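Local coordinates for GCN5-related N-acetyltransferase (Brucella melitensis biovar Abortus, PDB 4J3G), which probably transfers an acetyl group from acetyl-coenzyme A to the N-terminal alanine of a ribosomal protein, as a member of the GCN5-related N-acetyltransferase family, at residues L77-E82 with R121-E126. Residues are numbered along the deposited sequence; the frame is centred on the assembly and turned at random.
Sequences LVAERE and RTLLAE
L123 drops its isobutyl group onto the backbone between L77 and A79, docking helix 119-133 on strand 76-81 within the mixed sheet of the GNAT fold. The short segments run roughly antiparallel, at 142°, with their axes 9.1 Å apart at closest approach. Packing is densest around CD2 of L123, which lies 4.0 Å from V78 C, 3.9 Å from A79 N and 4.0 Å from A79 CB. A79 presents its methyl to CG and CD2 of L123, and here the CA atoms of the two residues come nearest, 6.9 Å apart. V78 points to the strand's other face, away from the helix, and touches R27 of the neighbouring strand 25-28, so the leucine meets peptide atoms rather than the valine side chain. L77, V78, A79 and L123 are buried, and L77 also reaches L127, one turn beyond L123. Toward E126 the contact opens to partly exposed surface, where CD1 of L77 alone makes the touch, against the aliphatic CB and CG of the glutamate, with the backbone C of E126 close by. E126 CG stands anti to the backbone N (chi1 -174°). The two side chains cross at about a right angle, L77 CD1 touching E126 CG at 3.7 Å.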
ATOM      1  N   LEU A  77      -5.284 -12.998 -16.139  1.00 19.16           N
ATOM      2  CA  LEU A  77      -5.010 -13.331 -17.517  1.00 20.18           C
ATOM      3  C   LEU A  77      -3.791 -14.251 -17.613  1.00 20.93           C
ATOM      4  O   LEU A  77      -2.778 -14.080 -16.862  1.00 19.77           O
ATOM      5  CB  LEU A  77      -4.739 -12.074 -18.339  1.00 20.07           C
ATOM      6  CG  LEU A  77      -5.859 -11.046 -18.271  1.00 21.78           C
ATOM      7  CD1 LEU A  77      -5.503  -9.854 -19.142  1.00 22.19           C
ATOM      8  CD2 LEU A  77      -7.198 -11.658 -18.659  1.00 22.71           C
ATOM      9  N   VAL A  78      -3.834 -15.183 -18.574  1.00 20.55           N
ATOM     10  CA  VAL A  78      -2.649 -15.960 -18.895  1.00 20.63           C
ATOM     11  C   VAL A  78      -2.253 -15.779 -20.357  1.00 21.49           C
ATOM     12  O   VAL A  78      -3.102 -15.517 -21.220  1.00 21.90           O
ATOM     13  CB  VAL A  78      -2.828 -17.464 -18.588  1.00 22.30           C
ATOM     14  CG1 VAL A  78      -3.057 -17.683 -17.109  1.00 22.04           C
ATOM     15  CG2 VAL A  78      -3.978 -18.060 -19.376  1.00 23.85           C
ATOM     16  N   ALA A  79      -0.959 -15.896 -20.617  1.00 21.81           N
ATOM     17  CA  ALA A  79      -0.469 -15.950 -21.968  1.00 22.76           C
ATOM     18  C   ALA A  79      -0.097 -17.395 -22.288  1.00 24.62           C
ATOM     19  O   ALA A  79       0.684 -18.020 -21.564  1.00 22.71           O
ATOM     20  CB  ALA A  79       0.724 -15.049 -22.122  1.00 22.39           C
ATOM     21  N   GLU A  80      -0.614 -17.880 -23.409  1.00 27.26           N
ATOM     22  CA  GLU A  80      -0.353 -19.232 -23.876  1.00 29.88           C
ATOM     23  C   GLU A  80       0.379 -19.199 -25.218  1.00 31.14           C
ATOM     24  O   GLU A  80      -0.007 -18.448 -26.112  1.00 30.76           O
ATOM     25  CB  GLU A  80      -1.677 -19.984 -24.022  1.00 32.32           C
ATOM     26  CG  GLU A  80      -1.499 -21.481 -24.234  1.00 34.93           C
ATOM     27  CD  GLU A  80      -2.789 -22.179 -24.602  1.00 37.63           C
ATOM     28  OE1 GLU A  80      -3.774 -22.058 -23.829  1.00 38.66           O
ATOM     29  OE2 GLU A  80      -2.820 -22.862 -25.673  1.00 42.24           O
ATOM     30  N   ARG A  81       1.442 -20.006 -25.333  1.00 31.10           N
ATOM     31  CA  ARG A  81       2.283 -20.091 -26.550  1.00 32.28           C
ATOM     32  C   ARG A  81       2.706 -21.546 -26.752  1.00 34.32           C
ATOM     33  O   ARG A  81       3.199 -22.188 -25.816  1.00 32.96           O
ATOM     34  CB  ARG A  81       3.556 -19.229 -26.392  1.00 31.22           C
ATOM     35  CG  ARG A  81       4.318 -18.989 -27.684  1.00 31.26           C
ATOM     36  CD  ARG A  81       5.460 -18.013 -27.519  1.00 30.18           C
ATOM     37  NE  ARG A  81       6.474 -18.490 -26.589  1.00 29.91           N
ATOM     38  CZ  ARG A  81       7.463 -17.749 -26.110  1.00 29.42           C
ATOM     39  NH1 ARG A  81       7.583 -16.478 -26.458  1.00 29.88           N
ATOM     40  NH2 ARG A  81       8.341 -18.278 -25.270  1.00 30.45           N
ATOM     41  N   GLU A  82       2.533 -22.044 -27.977  1.00 37.14           N
ATOM     42  CA  GLU A  82       2.826 -23.448 -28.319  1.00 40.87           C
ATOM     43  C   GLU A  82       2.226 -24.412 -27.287  1.00 41.51           C
ATOM     44  O   GLU A  82       2.909 -25.344 -26.816  1.00 42.37           O
ATOM     45  CB  GLU A  82       4.352 -23.659 -28.461  1.00 42.34           C
ATOM     46  CG  GLU A  82       4.949 -22.853 -29.610  1.00 43.64           C
ATOM     47  CD  GLU A  82       6.429 -23.120 -29.834  1.00 45.49           C
ATOM     48  OE1 GLU A  82       7.227 -22.865 -28.905  1.00 44.09           O
ATOM     49  OE2 GLU A  82       6.790 -23.544 -30.953  1.00 44.86           O
ATOM     50  N   ARG A 121       4.653  -7.253 -22.159  1.00 21.72           N
ATOM     51  CA  ARG A 121       4.026  -6.096 -22.767  1.00 22.60           C
ATOM     52  C   ARG A 121       2.626  -6.447 -23.306  1.00 21.64           C
ATOM     53  O   ARG A 121       1.676  -5.706 -23.073  1.00 21.90           O
ATOM     54  CB  ARG A 121       4.909  -5.532 -23.881  1.00 26.20           C
ATOM     55  CG  ARG A 121       4.512  -4.115 -24.284  1.00 29.53           C
ATOM     56  CD  ARG A 121       5.461  -3.466 -25.307  1.00 33.00           C
ATOM     57  NE  ARG A 121       4.776  -2.362 -25.980  1.00 35.87           N
ATOM     58  CZ  ARG A 121       5.358  -1.302 -26.530  1.00 43.34           C
ATOM     59  NH1 ARG A 121       6.702  -1.153 -26.522  1.00 46.66           N
ATOM     60  NH2 ARG A 121       4.583  -0.383 -27.112  1.00 42.34           N
ATOM     61  N   THR A 122       2.475  -7.625 -23.894  1.00 21.66           N
ATOM     62  CA  THR A 122       1.170  -8.083 -24.415  1.00 21.60           C
ATOM     63  C   THR A 122       0.145  -8.319 -23.262  1.00 20.92           C
ATOM     64  O   THR A 122      -1.047  -7.991 -23.363  1.00 21.21           O
ATOM     65  CB  THR A 122       1.326  -9.415 -25.187  1.00 23.28           C
ATOM     66  OG1 THR A 122       2.263  -9.250 -26.281  1.00 24.39           O
ATOM     67  CG2 THR A 122       0.001  -9.894 -25.752  1.00 23.20           C
ATOM     68  N   LEU A 123       0.606  -8.970 -22.201  1.00 19.55           N
ATOM     69  CA  LEU A 123      -0.202  -9.118 -21.018  1.00 17.95           C
ATOM     70  C   LEU A 123      -0.648  -7.772 -20.418  1.00 18.01           C
ATOM     71  O   LEU A 123      -1.821  -7.626 -20.042  1.00 17.72           O
ATOM     72  CB  LEU A 123       0.539  -9.917 -19.965  1.00 17.78           C
ATOM     73  CG  LEU A 123       0.576 -11.416 -20.217  1.00 17.61           C
ATOM     74  CD1 LEU A 123       1.653 -12.041 -19.352  1.00 17.63           C
ATOM     75  CD2 LEU A 123      -0.787 -12.039 -19.971  1.00 17.77           C
ATOM     76  N   LEU A 124       0.287  -6.823 -20.272  1.00 16.96           N
ATOM     77  CA  LEU A 124      -0.029  -5.524 -19.684  1.00 16.93           C
ATOM     78  C   LEU A 124      -1.086  -4.849 -20.529  1.00 17.69           C
ATOM     79  O   LEU A 124      -2.103  -4.324 -20.014  1.00 16.10           O
ATOM     80  CB  LEU A 124       1.236  -4.648 -19.628  1.00 18.35           C
ATOM     81  CG  LEU A 124       1.105  -3.287 -18.984  1.00 19.22           C
ATOM     82  CD1 LEU A 124       0.499  -3.419 -17.599  1.00 18.73           C
ATOM     83  CD2 LEU A 124       2.464  -2.573 -18.922  1.00 19.63           C
ATOM     84  N   ALA A 125      -0.879  -4.877 -21.852  1.00 18.50           N
ATOM     85  CA  ALA A 125      -1.821  -4.217 -22.720  1.00 19.71           C
ATOM     86  C   ALA A 125      -3.227  -4.769 -22.548  1.00 20.36           C
ATOM     87  O   ALA A 125      -4.189  -4.009 -22.542  1.00 20.12           O
ATOM     88  CB  ALA A 125      -1.385  -4.291 -24.178  1.00 20.68           C
ATOM     89  N   GLU A 126      -3.366  -6.079 -22.439  1.00 21.45           N
ATOM     90  CA  GLU A 126      -4.703  -6.675 -22.321  1.00 23.00           C
ATOM     91  C   GLU A 126      -5.309  -6.435 -20.937  1.00 20.31           C
ATOM     92  O   GLU A 126      -6.510  -6.165 -20.797  1.00 18.70           O
ATOM     93  CB  GLU A 126      -4.664  -8.171 -22.625  1.00 26.09           C
ATOM     94  CG  GLU A 126      -6.058  -8.817 -22.647  1.00 31.69           C
ATOM     95  CD  GLU A 126      -7.103  -8.061 -23.483  1.00 36.45           C
ATOM     96  OE1 GLU A 126      -6.788  -7.590 -24.631  1.00 39.17           O
ATOM     97  OE2 GLU A 126      -8.254  -7.976 -23.001  1.00 37.27           O
TER